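Local coordinates for glucose-6-phosphate isomerase (Chlamydia trachomatis D/UW-3/CX, PDB 6OTU), which catalyses the reversible isomerisation of glucose-6-phosphate to fructose-6-phosphate, at residues E85-G90 with L107-R112; A125-H130 with H261-I266. One frame throughout, in Å; residues are numbered along the deposited sequence.

Contact 1: residues E85-G90 with L107-R112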
# COMPACT_ATOMS: atom_id res chain seq x y z
N GLU A 85 18.49 -18.99 -17.87
CA GLU A 85 18.78 -19.14 -19.29
C GLU A 85 17.61 -19.77 -20.02
O GLU A 85 17.12 -19.24 -21.02
CB GLU A 85 20.03 -19.99 -19.50
CG GLU A 85 21.32 -19.31 -19.21
CD GLU A 85 22.49 -20.17 -19.62
OE1 GLU A 85 22.56 -20.52 -20.83
OE2 GLU A 85 23.32 -20.51 -18.75
N CYS A 86 17.15 -20.92 -19.51
CA CYS A 86 16.04 -21.64 -20.12
C CYS A 86 14.84 -20.71 -20.33
O CYS A 86 14.27 -20.67 -21.42
CB CYS A 86 15.67 -22.85 -19.26
SG CYS A 86 16.70 -24.35 -19.62
N MET A 87 14.50 -19.93 -19.30
CA MET A 87 13.41 -18.96 -19.41
C MET A 87 13.68 -17.97 -20.54
O MET A 87 12.84 -17.77 -21.43
CB MET A 87 13.23 -18.22 -18.08
CG MET A 87 12.00 -17.34 -18.02
SD MET A 87 11.92 -16.24 -16.57
CE MET A 87 13.00 -14.90 -17.10
N GLN A 88 14.88 -17.36 -20.53
CA GLN A 88 15.18 -16.33 -21.52
C GLN A 88 15.35 -16.91 -22.92
O GLN A 88 15.13 -16.19 -23.90
CB GLN A 88 16.45 -15.57 -21.11
CG GLN A 88 16.29 -14.68 -19.87
CD GLN A 88 17.48 -13.75 -19.69
OE1 GLN A 88 18.01 -13.20 -20.65
NE2 GLN A 88 17.91 -13.59 -18.45
N GLN A 89 15.74 -18.17 -23.04
CA GLN A 89 15.96 -18.75 -24.35
C GLN A 89 14.67 -19.28 -24.97
O GLN A 89 14.65 -19.58 -26.17
CB GLN A 89 17.01 -19.88 -24.28
CG GLN A 89 18.44 -19.45 -23.93
CD GLN A 89 19.20 -18.81 -25.10
OE1 GLN A 89 19.08 -19.24 -26.26
NE2 GLN A 89 20.01 -17.79 -24.79
N GLY A 90 13.61 -19.41 -24.17
CA GLY A 90 12.31 -19.78 -24.65
C GLY A 90 11.77 -21.13 -24.21
O GLY A 90 10.77 -21.59 -24.78
N LEU A 107 8.31 -15.21 -21.77
CA LEU A 107 9.20 -14.51 -22.70
C LEU A 107 9.10 -12.99 -22.61
O LEU A 107 9.31 -12.29 -23.60
CB LEU A 107 8.93 -14.99 -24.13
CG LEU A 107 9.67 -16.29 -24.44
CD1 LEU A 107 9.14 -16.93 -25.72
CD2 LEU A 107 11.17 -16.00 -24.56
N HIS A 108 8.83 -12.45 -21.41
CA HIS A 108 8.88 -10.99 -21.27
C HIS A 108 10.28 -10.43 -21.53
O HIS A 108 10.39 -9.31 -22.05
CB HIS A 108 8.36 -10.58 -19.89
CG HIS A 108 8.99 -11.32 -18.75
ND1 HIS A 108 8.62 -12.61 -18.41
CD2 HIS A 108 9.95 -10.96 -17.88
CE1 HIS A 108 9.34 -13.00 -17.38
NE2 HIS A 108 10.16 -12.02 -17.04
N THR A 109 11.35 -11.19 -21.25
CA THR A 109 12.69 -10.69 -21.58
C THR A 109 12.87 -10.48 -23.09
O THR A 109 13.62 -9.58 -23.51
CB THR A 109 13.79 -11.64 -21.06
OG1 THR A 109 13.61 -12.96 -21.57
CG2 THR A 109 13.82 -11.67 -19.53
N ALA A 110 12.20 -11.28 -23.91
CA ALA A 110 12.37 -11.14 -25.35
C ALA A 110 11.71 -9.86 -25.88
O ALA A 110 12.07 -9.41 -26.98
CB ALA A 110 11.82 -12.37 -26.06
N THR A 111 10.80 -9.24 -25.12
CA THR A 111 10.18 -7.99 -25.59
C THR A 111 11.14 -6.81 -25.56
O THR A 111 10.84 -5.77 -26.17
CB THR A 111 8.94 -7.64 -24.76
OG1 THR A 111 9.31 -7.36 -23.41
CG2 THR A 111 7.95 -8.77 -24.79
N ARG A 112 12.29 -6.92 -24.86
CA ARG A 112 13.33 -5.91 -24.91
C ARG A 112 14.68 -6.44 -25.38
O ARG A 112 15.60 -5.63 -25.60
CB ARG A 112 13.50 -5.22 -23.54
CG ARG A 112 13.94 -6.14 -22.37
CD ARG A 112 12.72 -6.68 -21.59
NE ARG A 112 13.10 -7.22 -20.28
CZ ARG A 112 12.27 -7.40 -19.25
NH1 ARG A 112 10.97 -7.10 -19.35
NH2 ARG A 112 12.74 -7.91 -18.11
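Gln88 and Thr109 meet where the backbones come nearest, their CA atoms 6.2 Å apart, and their side chains cross at about a right angle. Gln88 CG lies 3.6 Å from Thr109 OG1, a van der Waals approach, while the Gln88 amide continues past it to bond Asp301 O through NE2. Beside this pair, Met87 turns its end into the second segment: the bend at chi3 (80°) brings CE to 4.0 Å from His108 NE2 and 4.1 Å from Thr109 CG2. The sulfur is less intimate, SD standing 5.1 Å from the His108 ring centroid along an oblique line, and Phe270 stacks on that imidazole. At the helix end, Leu107 CD2 fits against Gly90 CA at 3.9 Å; Gly90, with phi 113°, closes helix 80-89 in a Schellman motif. All six touching residues are buried, whereas Glu85, Cys86 and Gln89 lie exposed on the same short helix and add next to nothing to the contact. With 262 Å² buried and no hydrogen bond between the segments, cohesion here rests on shape and dispersion, and the Gln88 NE2 donor is used by Asp301 O of helix 287-303 instead.

Contact 2: residues A125-H130 with H261-I266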
# COMPACT_ATOMS: atom_id res chain seq x y z
N ALA A 125 13.14 -15.95 -30.36
CA ALA A 125 13.48 -15.10 -31.50
C ALA A 125 12.23 -14.51 -32.14
O ALA A 125 12.25 -13.35 -32.59
CB ALA A 125 14.27 -15.90 -32.54
N ALA A 126 11.15 -15.28 -32.21
CA ALA A 126 9.92 -14.76 -32.82
C ALA A 126 9.36 -13.61 -31.99
O ALA A 126 8.94 -12.59 -32.55
CB ALA A 126 8.89 -15.87 -32.99
N ILE A 127 9.36 -13.76 -30.67
CA ILE A 127 8.88 -12.68 -29.80
C ILE A 127 9.77 -11.46 -29.94
O ILE A 127 9.30 -10.31 -29.91
CB ILE A 127 8.81 -13.15 -28.33
CG1 ILE A 127 7.75 -14.25 -28.15
CG2 ILE A 127 8.59 -11.95 -27.39
CD1 ILE A 127 6.31 -13.76 -28.13
N ALA A 128 11.08 -11.67 -30.07
CA ALA A 128 11.98 -10.52 -30.18
C ALA A 128 11.73 -9.76 -31.47
O ALA A 128 11.68 -8.52 -31.47
CB ALA A 128 13.44 -10.96 -30.07
N ARG A 129 11.57 -10.47 -32.59
CA ARG A 129 11.39 -9.71 -33.82
C ARG A 129 10.01 -9.09 -33.90
O ARG A 129 9.86 -7.99 -34.44
CB ARG A 129 11.66 -10.54 -35.07
CG ARG A 129 12.09 -9.58 -36.18
CD ARG A 129 11.89 -10.02 -37.60
NE ARG A 129 11.99 -11.46 -37.77
CZ ARG A 129 10.95 -12.24 -38.01
NH1 ARG A 129 11.14 -13.54 -38.16
NH2 ARG A 129 9.73 -11.73 -38.10
N HIS A 130 8.99 -9.75 -33.34
CA HIS A 130 7.67 -9.12 -33.35
C HIS A 130 7.64 -7.89 -32.44
O HIS A 130 6.99 -6.89 -32.77
CB HIS A 130 6.61 -10.14 -32.96
CG HIS A 130 6.41 -11.19 -34.00
ND1 HIS A 130 6.22 -12.51 -33.69
CD2 HIS A 130 6.41 -11.11 -35.35
CE1 HIS A 130 6.09 -13.21 -34.80
NE2 HIS A 130 6.20 -12.37 -35.83
N HIS A 261 0.03 -5.44 -30.28
CA HIS A 261 0.01 -6.82 -29.82
C HIS A 261 1.06 -7.08 -28.75
O HIS A 261 2.18 -6.55 -28.81
CB HIS A 261 0.25 -7.79 -30.98
CG HIS A 261 -0.68 -7.61 -32.13
ND1 HIS A 261 -0.24 -7.43 -33.42
CD2 HIS A 261 -2.03 -7.60 -32.19
CE1 HIS A 261 -1.27 -7.30 -34.23
NE2 HIS A 261 -2.38 -7.40 -33.50
N LEU A 262 0.69 -7.92 -27.79
CA LEU A 262 1.59 -8.78 -27.05
C LEU A 262 1.25 -10.22 -27.46
O LEU A 262 0.52 -10.44 -28.43
CB LEU A 262 1.49 -8.52 -25.55
CG LEU A 262 0.18 -8.85 -24.83
CD1 LEU A 262 0.46 -9.13 -23.35
CD2 LEU A 262 -0.88 -7.73 -24.98
N TRP A 263 1.76 -11.20 -26.73
CA TRP A 263 1.56 -12.61 -27.08
C TRP A 263 1.32 -13.42 -25.81
O TRP A 263 1.43 -12.90 -24.69
CB TRP A 263 2.75 -13.14 -27.91
CG TRP A 263 2.93 -12.27 -29.12
CD1 TRP A 263 2.35 -12.44 -30.34
CD2 TRP A 263 3.66 -11.04 -29.19
NE1 TRP A 263 2.70 -11.41 -31.18
CE2 TRP A 263 3.50 -10.54 -30.50
CE3 TRP A 263 4.44 -10.32 -28.28
CZ2 TRP A 263 4.10 -9.35 -30.91
CZ3 TRP A 263 5.02 -9.13 -28.70
CH2 TRP A 263 4.85 -8.66 -30.00
N ASP A 264 0.98 -14.70 -25.99
CA ASP A 264 0.54 -15.54 -24.88
C ASP A 264 1.64 -15.78 -23.85
O ASP A 264 1.34 -15.93 -22.66
CB ASP A 264 0.01 -16.87 -25.40
CG ASP A 264 -1.47 -16.79 -25.75
OD1 ASP A 264 -2.06 -15.72 -25.52
OD2 ASP A 264 -2.03 -17.79 -26.25
N SER A 265 2.89 -15.83 -24.29
CA SER A 265 4.03 -16.05 -23.42
C SER A 265 4.50 -14.78 -22.69
O SER A 265 5.58 -14.81 -22.08
CB SER A 265 5.18 -16.59 -24.24
OG SER A 265 5.47 -15.66 -25.25
N ILE A 266 3.76 -13.69 -22.80
CA ILE A 266 4.06 -12.43 -22.12
C ILE A 266 3.09 -12.34 -20.95
O ILE A 266 1.92 -11.99 -21.13
CB ILE A 266 3.93 -11.22 -23.05
CG1 ILE A 266 4.75 -11.37 -24.33
CG2 ILE A 266 4.30 -9.92 -22.29
CD1 ILE A 266 6.23 -11.77 -24.11
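Ile127 and His130, one helical turn apart on helix 122-148, lean on the loop that leaves strand 258-262, an outermost strand of the five-stranded parallel sheet; such a sheet flanked by helices fits the SIS clan to which the family belongs. The loop folds at once into a type I beta turn from Trp263 to Ile266, closed by Ile266 N bonding Trp263 O at 3.1 Å. In sequence order, Ile127 is the first residue of 125-130 to touch it, and its branches divide the work. CG2, anti to the backbone N, meets Ile266 CD1 tip to tip at 4.0 Å. CD1, carried by the other branch, passes Trp263 in the opposite direction, lying 3.6 Å from Trp263 CB and equally close to Ser265 OG. The turn is also tied to the substrate pocket: Lys211, one of the residues lining the pocket of the bound glucose-6-phosphate, hydrogen-bonds the carbonyl oxygens of Asp264 and Ile266. Three residues on, His130 closes the more open end of the contact. Its ring runs roughly parallel to the five-membered ring of Trp263, planes at 28°, but the centroids are 5.7 Å apart and the rings barely overlap, so stacking contributes little. The indole is held elsewhere, since NE1 bonds Gln246 OE1. The close approach comes instead from the base of the histidine side chain, where His130 CB sits 3.3 Å from Trp263 CZ2 and 3.7 Å from Trp263 CH2.

In the fold
Contact 1 is wholly buried, whereas contact 2 is only partly so, with Ile127 and Ile266 buried and His130 nearer the surface. They bury similar areas, 262 and 239 Å², and neither has a hydrogen bond across its own segments; contact 1 mixes methionine, leucine and threonine methyls with the methylene part of a glutamine and an imidazole, contact 2 relies on an isoleucine and an indole. Their centres lie 10 Å apart, and residues 107-112 bridge them: Leu107 N probably bonds Ser265 O at 2.8 Å, and Ala110 CB packs 3.5 Å from Ile127 CG2. The segment therefore touches helix 80-89 in contact 1 and both partners of contact 2, linking that helix to helix 122-148 and to the loop that follows the outermost strand 258-262.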